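Local coordinates for sulfhydryl oxidase Erv1p (Arabidopsis thaliana, PDB 2HJ3), which catalyses disulfide bond formation with FAD, passing electrons from thiols to oxygen and supporting import and folding of small cysteine-containing proteins in the mitochondrial intermembrane space, at residues Glu11-Ala16 against Arg49-Arg54; Thr23-Tyr28 against Glu76-Leu81. All coordinates share one frame; numbering follows the deposited sequence.

Contact 1. Residues Glu11-Ala16 against Arg49-Arg54; sequences EDLGRA and RMYPCR. With FAD (flavin-adenine dinucleotide), chain K; SO4 (sulfate ion), chain E; SO4 (sulfate ion), chain G.
Leu-13 CA and Pro-52 CA lie 8.0 Å apart where the first turns of helix 10-27 meet the segment leaving helix 34-50, which leads into the redox-active CXXC motif. This is the flavin end of the ERV/ALR four-helix bundle: Cys-53 sits at the N-cap position of helix 54-66 and is disulfide-bonded to Cys-56.

Leu-13 carries the contact. With CG anti to the backbone N (chi1 -176°), its CD2 methyl reaches across to Tyr-51, lying 4.1 Å from the ring centroid and 30° off the ring normal, an off-centre CH-pi contact. The same methyl meets Pro-52 CB at 3.6 Å, so one branch fills the angle between ring and proline. On the other side of the ring plane, FAD C7 lies over a face, 4.1 Å above the plane and offset toward the rim. The phenol thus has the leucine methyl on one side of its plane and the flavin on the other. Its OH approaches Gly-14 N, but the angle is too poor for a hydrogen bond. Leu-13 also packs on Thr-23 of the second subunit, and Pro-52 on Leu-24 of that subunit, so this corner belongs to the dimer interface as well.

Gly-14 lets the cofactor lie against the helix: its CA is 3.3 Å from FAD O3', and a side chain there would collide with that oxygen. One residue on, the Arg-15 guanidinium has three neighbours. Glu-11 O lies over the centre of one face, and Asp-12 OD1 forms a long salt bridge of 3.5 Å with Arg-15 NH2. FAD O2P lies at the guanidinium edge, in its plane, accepting a hydrogen bond from Arg-15 NH1 of 2.8 Å with an N-H...O angle of 153°.

Contact 2. Residues Thr23-Tyr28 against Glu76-Leu81; sequences TLAAQY and EFSQWL
Ala-25 O, near the C-terminal end of helix 10-27, accepts a hydrogen bond from Gln-74 NE2. Ser-78 OG also comes within 3.3 Å of Ala-25 O, but without hydrogen-bond geometry; it is bonded instead to Gln-74 O in its own helix. Here two helices of the four-helix bundle pack antiparallel, their short axes 8.5 Å apart at 158°. The small residues bring the backbones close, with Ala-25 CA and Ser-78 CA separated by 5.0 Å.

Phe-77 and Ala-25 supply the two largest shares of the buried surface. The phenylalanine CG stands anti to the backbone N (chi1 -171°), which directs the ring at the other helix, where Phe-77 CD2 meets Ala-25 CB at 3.6 Å. An edge of the Phe-77 ring, with CD2 nearest, points at the face of Tyr-28 in an edge-to-face pair, centroids 5.1 Å apart and planes at 59°. Replacing this phenylalanine by an alanine would probably open a gap beside Ala-25 and leave the Tyr-28 face without its edge partner. Val-40 of helix 34-50 touches both rings, and Tyr-28 OH is hydrogen-bonded to Ala-71 O. Leu-81 CD2 also rests on Ala-25 CB, at 3.8 Å.

Helix 10-27 serves both contacts: its first turns form contact 1 and its last turns contact 2, with centres 19 Å apart on opposite sides of the chain's centre. Their nearest atoms remain about 7 Å apart. Contact 1 meets FAD directly and holds one cysteine of the redox-active disulfide, whereas contact 2 does not touch the cofactor; the Leu-81 side chain is about 7 Å from it. Trp-18, hydrogen-bonded to FAD through NE1, is near both, its side chain about 4 Å from Gly-14 and from the Leu-81 side chain. The dimer joins them again: Leu-13 of each subunit packs on Thr-23 of the other, and Met-50 on Leu-24.

Contact 1. Residues Glu11-Ala16 against Arg49-Arg54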
loop_
_atom_site.group_PDB
_atom_site.type_symbol
_atom_site.label_atom_id
_atom_site.label_comp_id
_atom_site.label_asym_id
_atom_site.label_seq_id
_atom_site.Cartn_x
_atom_site.Cartn_y
_atom_site.Cartn_z
ATOM N N GLU A 11 -4.645 14.143 -3.193
ATOM C CA GLU A 11 -5.898 13.615 -2.669
ATOM C C GLU A 11 -6.251 12.239 -3.219
ATOM O O GLU A 11 -6.731 11.387 -2.475
ATOM C CB GLU A 11 -7.053 14.585 -2.942
ATOM C CG GLU A 11 -6.947 15.937 -2.233
ATOM C CD GLU A 11 -5.912 16.859 -2.864
ATOM O OE1 GLU A 11 -5.853 16.916 -4.112
ATOM O OE2 GLU A 11 -5.169 17.538 -2.121
ATOM N N ASP A 12 -6.028 12.017 -4.513
ATOM C CA ASP A 12 -6.331 10.720 -5.113
ATOM C C ASP A 12 -5.446 9.643 -4.493
ATOM O O ASP A 12 -5.898 8.522 -4.246
ATOM C CB ASP A 12 -6.107 10.746 -6.629
ATOM C CG ASP A 12 -7.125 11.608 -7.365
ATOM O OD1 ASP A 12 -8.340 11.339 -7.251
ATOM O OD2 ASP A 12 -6.702 12.554 -8.069
ATOM N N LEU A 13 -4.184 9.987 -4.247
ATOM C CA LEU A 13 -3.233 9.056 -3.654
ATOM C C LEU A 13 -3.724 8.695 -2.258
ATOM O O LEU A 13 -3.841 7.519 -1.913
ATOM C CB LEU A 13 -1.841 9.695 -3.571
ATOM C CG LEU A 13 -0.708 8.795 -3.062
ATOM C CD1 LEU A 13 -0.455 7.703 -4.078
ATOM C CD2 LEU A 13 0.558 9.602 -2.824
ATOM N N GLY A 14 -4.025 9.726 -1.468
ATOM C CA GLY A 14 -4.517 9.534 -0.115
ATOM C C GLY A 14 -5.726 8.629 -0.041
ATOM O O GLY A 14 -5.738 7.685 0.745
ATOM N N ARG A 15 -6.737 8.895 -0.863
ATOM C CA ARG A 15 -7.958 8.083 -0.861
ATOM C C ARG A 15 -7.702 6.635 -1.228
ATOM O O ARG A 15 -8.299 5.724 -0.651
ATOM C CB ARG A 15 -9.007 8.654 -1.823
ATOM C CG ARG A 15 -9.794 9.837 -1.278
ATOM C CD ARG A 15 -10.928 10.223 -2.224
ATOM N NE ARG A 15 -10.468 10.999 -3.375
ATOM C CZ ARG A 15 -10.240 12.312 -3.353
ATOM N NH1 ARG A 15 -10.439 13.004 -2.231
ATOM N NH2 ARG A 15 -9.805 12.933 -4.447
ATOM N N ALA A 16 -6.826 6.427 -2.207
ATOM C CA ALA A 16 -6.488 5.090 -2.651
ATOM C C ALA A 16 -5.760 4.343 -1.529
ATOM O O ALA A 16 -6.114 3.219 -1.177
ATOM C CB ALA A 16 -5.607 5.171 -3.895
ATOM N N ARG A 49 8.686 6.163 5.049
ATOM C CA ARG A 49 9.806 6.645 4.234
ATOM C C ARG A 49 9.424 6.815 2.768
ATOM O O ARG A 49 9.832 7.776 2.123
ATOM C CB ARG A 49 10.972 5.660 4.255
ATOM C CG ARG A 49 11.619 5.407 5.582
ATOM C CD ARG A 49 12.424 4.137 5.460
ATOM N NE ARG A 49 12.958 3.700 6.735
ATOM C CZ ARG A 49 13.210 2.434 7.037
ATOM N NH1 ARG A 49 12.968 1.478 6.151
ATOM N NH2 ARG A 49 13.703 2.126 8.229
ATOM N N MET A 50 8.638 5.870 2.259
ATOM C CA MET A 50 8.254 5.829 0.852
ATOM C C MET A 50 6.963 6.481 0.349
ATOM O O MET A 50 6.815 6.655 -0.854
ATOM C CB MET A 50 8.252 4.369 0.388
ATOM C CG MET A 50 9.375 3.975 -0.561
ATOM S SD MET A 50 11.023 3.954 0.156
ATOM C CE MET A 50 11.590 5.634 -0.237
ATOM N N TYR A 51 6.023 6.822 1.223
ATOM C CA TYR A 51 4.784 7.426 0.741
ATOM C C TYR A 51 5.092 8.556 -0.247
ATOM O O TYR A 51 5.785 9.515 0.091
ATOM C CB TYR A 51 3.948 7.948 1.907
ATOM C CG TYR A 51 2.546 8.327 1.496
ATOM C CD1 TYR A 51 1.662 7.364 1.006
ATOM C CD2 TYR A 51 2.112 9.645 1.564
ATOM C CE1 TYR A 51 0.379 7.706 0.597
ATOM C CE2 TYR A 51 0.830 10.003 1.149
ATOM C CZ TYR A 51 -0.033 9.029 0.667
ATOM O OH TYR A 51 -1.295 9.379 0.243
ATOM N N PRO A 52 4.580 8.445 -1.490
ATOM C CA PRO A 52 4.736 9.377 -2.620
ATOM C C PRO A 52 4.342 10.848 -2.493
ATOM O O PRO A 52 4.170 11.513 -3.507
ATOM C CB PRO A 52 3.967 8.692 -3.746
ATOM C CG PRO A 52 4.087 7.256 -3.412
ATOM C CD PRO A 52 3.844 7.245 -1.927
ATOM N N CYS A 53 4.158 11.352 -1.279
ATOM C CA CYS A 53 3.856 12.771 -1.082
ATOM C C CYS A 53 4.794 13.201 0.039
ATOM O O CYS A 53 4.614 12.824 1.193
ATOM C CB CYS A 53 2.377 13.043 -0.697
ATOM S SG CYS A 53 2.196 14.540 0.351
ATOM N N ARG A 54 5.811 13.970 -0.332
ATOM C CA ARG A 54 6.837 14.465 0.586
ATOM C C ARG A 54 6.382 14.812 2.010
ATOM O O ARG A 54 6.704 14.098 2.958
ATOM C CB ARG A 54 7.524 15.679 -0.047
ATOM C CG ARG A 54 8.143 15.384 -1.416
ATOM C CD ARG A 54 8.358 16.658 -2.231
ATOM N NE ARG A 54 8.890 16.377 -3.564
ATOM C CZ ARG A 54 8.953 17.268 -4.552
ATOM N NH1 ARG A 54 8.514 18.509 -4.367
ATOM N NH2 ARG A 54 9.461 16.920 -5.728
HETATM P PA FAD K . -9.598 10.573 3.286
HETATM O O1A FAD K . -8.986 11.184 4.500
HETATM O O2A FAD K . -8.869 10.278 2.017
HETATM O O5B FAD K . -10.663 9.432 3.254
HETATM C C5B FAD K . -10.943 8.072 2.972
HETATM C C4B FAD K . -12.430 8.045 3.247
HETATM O O4B FAD K . -12.289 6.987 4.232
HETATM C C3B FAD K . -13.481 9.036 3.824
HETATM O O3B FAD K . -14.206 9.750 2.823
HETATM C C2B FAD K . -14.235 8.210 4.771
HETATM O O2B FAD K . -15.225 7.398 4.219
HETATM C C1B FAD K . -13.105 7.352 5.352
HETATM N N9A FAD K . -12.401 7.702 6.549
HETATM C C8A FAD K . -12.065 8.937 7.156
HETATM N N7A FAD K . -11.453 8.952 8.302
HETATM C C5A FAD K . -11.299 7.599 8.577
HETATM C C6A FAD K . -10.778 6.854 9.655
HETATM N N6A FAD K . -10.327 7.526 10.734
HETATM N N1A FAD K . -10.841 5.468 9.584
HETATM C C2A FAD K . -11.412 4.755 8.581
HETATM N N3A FAD K . -11.890 5.517 7.493
HETATM C C4A FAD K . -11.830 6.937 7.568
HETATM N N1 FAD K . -2.486 15.092 2.968
HETATM C C2 FAD K . -1.964 16.341 3.252
HETATM O O2 FAD K . -2.351 17.384 2.690
HETATM N N3 FAD K . -1.000 16.262 4.242
HETATM C C4 FAD K . -0.596 15.072 4.896
HETATM O O4 FAD K . 0.387 15.274 5.682
HETATM C C4X FAD K . -1.171 13.853 4.576
HETATM N N5 FAD K . -0.756 12.572 5.080
HETATM C C5X FAD K . -1.211 11.299 4.661
HETATM C C6 FAD K . -0.641 10.115 5.175
HETATM C C7 FAD K . -1.097 8.856 4.681
HETATM C C7M FAD K . -0.392 7.605 5.226
HETATM C C8 FAD K . -2.139 8.775 3.704
HETATM C C8M FAD K . -2.821 7.549 3.108
HETATM C C9 FAD K . -2.670 9.970 3.202
HETATM C C9A FAD K . -2.234 11.266 3.582
HETATM N N10 FAD K . -2.653 12.644 3.213
HETATM C C10 FAD K . -2.157 13.882 3.544
HETATM C "C1'" FAD K . -3.852 12.739 2.451
HETATM C "C2'" FAD K . -5.171 12.861 3.142
HETATM O "O2'" FAD K . -5.114 12.186 4.441
HETATM C "C3'" FAD K . -6.379 12.654 2.281
HETATM O "O3'" FAD K . -6.405 11.296 1.875
HETATM C "C4'" FAD K . -6.968 13.610 1.256
HETATM O "O4'" FAD K . -6.916 14.967 1.777
HETATM C "C5'" FAD K . -8.380 13.414 0.882
HETATM O "O5'" FAD K . -9.353 13.532 1.925
HETATM P P FAD K . -10.772 12.892 1.784
HETATM O O1P FAD K . -11.402 13.981 2.522
HETATM O O2P FAD K . -11.204 12.482 0.427
HETATM O O3P FAD K . -10.674 11.647 2.812
HETATM S S SO4 E . 13.541 5.951 9.761
HETATM O O1 SO4 E . 14.407 5.436 8.682
HETATM O O2 SO4 E . 13.859 7.375 9.994
HETATM O O3 SO4 E . 12.122 5.814 9.367
HETATM O O4 SO4 E . 13.780 5.175 10.996
HETATM S S SO4 G . 13.557 -1.242 9.754
HETATM O O1 SO4 G . 14.909 -0.782 9.354
HETATM O O2 SO4 G . 12.924 -0.221 10.612
HETATM O O3 SO4 G . 12.733 -1.458 8.540
HETATM O O4 SO4 G . 13.658 -2.504 10.521
#

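Contact 2. Residues Thr23-Tyr28 against Glu76-Leu81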
loop_
_atom_site.group_PDB
_atom_site.type_symbol
_atom_site.label_atom_id
_atom_site.label_comp_id
_atom_site.label_asym_id
_atom_site.label_seq_id
_atom_site.Cartn_x
_atom_site.Cartn_y
_atom_site.Cartn_z
ATOM N N THR A 23 -8.784 -1.343 4.416
ATOM C CA THR A 23 -9.314 -2.630 3.978
ATOM C C THR A 23 -8.395 -3.708 4.511
ATOM O O THR A 23 -8.836 -4.778 4.909
ATOM C CB THR A 23 -9.378 -2.758 2.446
ATOM O OG1 THR A 23 -10.261 -1.762 1.916
ATOM C CG2 THR A 23 -9.887 -4.132 2.061
ATOM N N LEU A 24 -7.105 -3.413 4.518
ATOM C CA LEU A 24 -6.120 -4.350 5.017
ATOM C C LEU A 24 -6.323 -4.623 6.507
ATOM O O LEU A 24 -6.245 -5.770 6.951
ATOM C CB LEU A 24 -4.721 -3.798 4.773
ATOM C CG LEU A 24 -3.574 -4.636 5.325
ATOM C CD1 LEU A 24 -3.698 -6.061 4.804
ATOM C CD2 LEU A 24 -2.240 -4.014 4.914
ATOM N N ALA A 25 -6.589 -3.573 7.280
ATOM C CA ALA A 25 -6.808 -3.739 8.713
ATOM C C ALA A 25 -8.135 -4.443 8.989
ATOM O O ALA A 25 -8.324 -5.025 10.061
ATOM C CB ALA A 25 -6.769 -2.394 9.413
ATOM N N ALA A 26 -9.054 -4.396 8.028
ATOM C CA ALA A 26 -10.347 -5.056 8.188
ATOM C C ALA A 26 -10.198 -6.569 8.034
ATOM O O ALA A 26 -10.995 -7.334 8.585
ATOM C CB ALA A 26 -11.348 -4.517 7.171
ATOM N N GLN A 27 -9.172 -6.989 7.290
ATOM C CA GLN A 27 -8.882 -8.406 7.045
ATOM C C GLN A 27 -7.839 -8.971 8.017
ATOM O O GLN A 27 -7.663 -10.187 8.103
ATOM C CB GLN A 27 -8.355 -8.602 5.616
ATOM C CG GLN A 27 -9.247 -8.037 4.530
ATOM C CD GLN A 27 -10.554 -8.782 4.420
ATOM O OE1 GLN A 27 -10.584 -9.949 4.023
ATOM N NE2 GLN A 27 -11.649 -8.117 4.783
ATOM N N TYR A 28 -7.131 -8.095 8.728
ATOM C CA TYR A 28 -6.111 -8.540 9.676
ATOM C C TYR A 28 -6.711 -9.607 10.598
ATOM O O TYR A 28 -7.830 -9.464 11.082
ATOM C CB TYR A 28 -5.601 -7.356 10.499
ATOM C CG TYR A 28 -4.270 -7.603 11.183
ATOM C CD1 TYR A 28 -3.101 -7.783 10.439
ATOM C CD2 TYR A 28 -4.177 -7.653 12.575
ATOM C CE1 TYR A 28 -1.870 -8.002 11.069
ATOM C CE2 TYR A 28 -2.957 -7.871 13.210
ATOM C CZ TYR A 28 -1.805 -8.042 12.453
ATOM O OH TYR A 28 -0.589 -8.231 13.086
ATOM N N GLU A 76 -6.994 -3.924 17.484
ATOM C CA GLU A 76 -5.968 -2.926 17.782
ATOM C C GLU A 76 -5.440 -2.252 16.520
ATOM O O GLU A 76 -5.170 -1.054 16.517
ATOM C CB GLU A 76 -4.789 -3.559 18.538
ATOM C CG GLU A 76 -5.174 -4.344 19.783
ATOM C CD GLU A 76 -3.965 -4.895 20.521
ATOM O OE1 GLU A 76 -2.928 -5.137 19.871
ATOM O OE2 GLU A 76 -4.055 -5.099 21.747
ATOM N N PHE A 77 -5.284 -3.023 15.449
ATOM C CA PHE A 77 -4.773 -2.488 14.191
ATOM C C PHE A 77 -5.812 -1.584 13.520
ATOM O O PHE A 77 -5.486 -0.489 13.078
ATOM C CB PHE A 77 -4.360 -3.642 13.274
ATOM C CG PHE A 77 -3.621 -3.204 12.041
ATOM C CD1 PHE A 77 -2.704 -2.155 12.099
ATOM C CD2 PHE A 77 -3.840 -3.836 10.820
ATOM C CE1 PHE A 77 -2.018 -1.742 10.956
ATOM C CE2 PHE A 77 -3.160 -3.431 9.674
ATOM C CZ PHE A 77 -2.249 -2.383 9.740
ATOM N N SER A 78 -7.062 -2.039 13.465
ATOM C CA SER A 78 -8.147 -1.248 12.880
ATOM C C SER A 78 -8.251 0.091 13.586
ATOM O O SER A 78 -8.319 1.139 12.946
ATOM C CB SER A 78 -9.493 -1.943 13.053
ATOM O OG SER A 78 -9.470 -3.250 12.545
ATOM N N GLN A 79 -8.285 0.044 14.914
ATOM C CA GLN A 79 -8.401 1.254 15.724
ATOM C C GLN A 79 -7.198 2.150 15.507
ATOM O O GLN A 79 -7.338 3.324 15.156
ATOM C CB GLN A 79 -8.510 0.892 17.206
ATOM C CG GLN A 79 -9.740 0.070 17.562
ATOM C CD GLN A 79 -11.024 0.845 17.367
ATOM O OE1 GLN A 79 -12.012 0.306 16.864
ATOM N NE2 GLN A 79 -11.025 2.116 17.773
ATOM N N TRP A 80 -6.010 1.591 15.711
ATOM C CA TRP A 80 -4.783 2.349 15.543
ATOM C C TRP A 80 -4.760 3.087 14.205
ATOM O O TRP A 80 -4.465 4.282 14.148
ATOM C CB TRP A 80 -3.568 1.419 15.630
ATOM C CG TRP A 80 -2.283 2.137 15.369
ATOM C CD1 TRP A 80 -1.594 2.926 16.239
ATOM C CD2 TRP A 80 -1.583 2.206 14.124
ATOM N NE1 TRP A 80 -0.505 3.492 15.613
ATOM C CE2 TRP A 80 -0.476 3.066 14.312
ATOM C CE3 TRP A 80 -1.785 1.627 12.866
ATOM C CZ2 TRP A 80 0.428 3.362 13.289
ATOM C CZ3 TRP A 80 -0.889 1.919 11.847
ATOM C CH2 TRP A 80 0.206 2.782 12.066
ATOM N N LEU A 81 -5.077 2.375 13.129
ATOM C CA LEU A 81 -5.071 2.973 11.795
ATOM C C LEU A 81 -6.093 4.104 11.691
ATOM O O LEU A 81 -5.884 5.075 10.970
ATOM C CB LEU A 81 -5.359 1.900 10.741
ATOM C CG LEU A 81 -4.973 2.219 9.295
ATOM C CD1 LEU A 81 -3.518 2.663 9.213
ATOM C CD2 LEU A 81 -5.198 0.983 8.450
#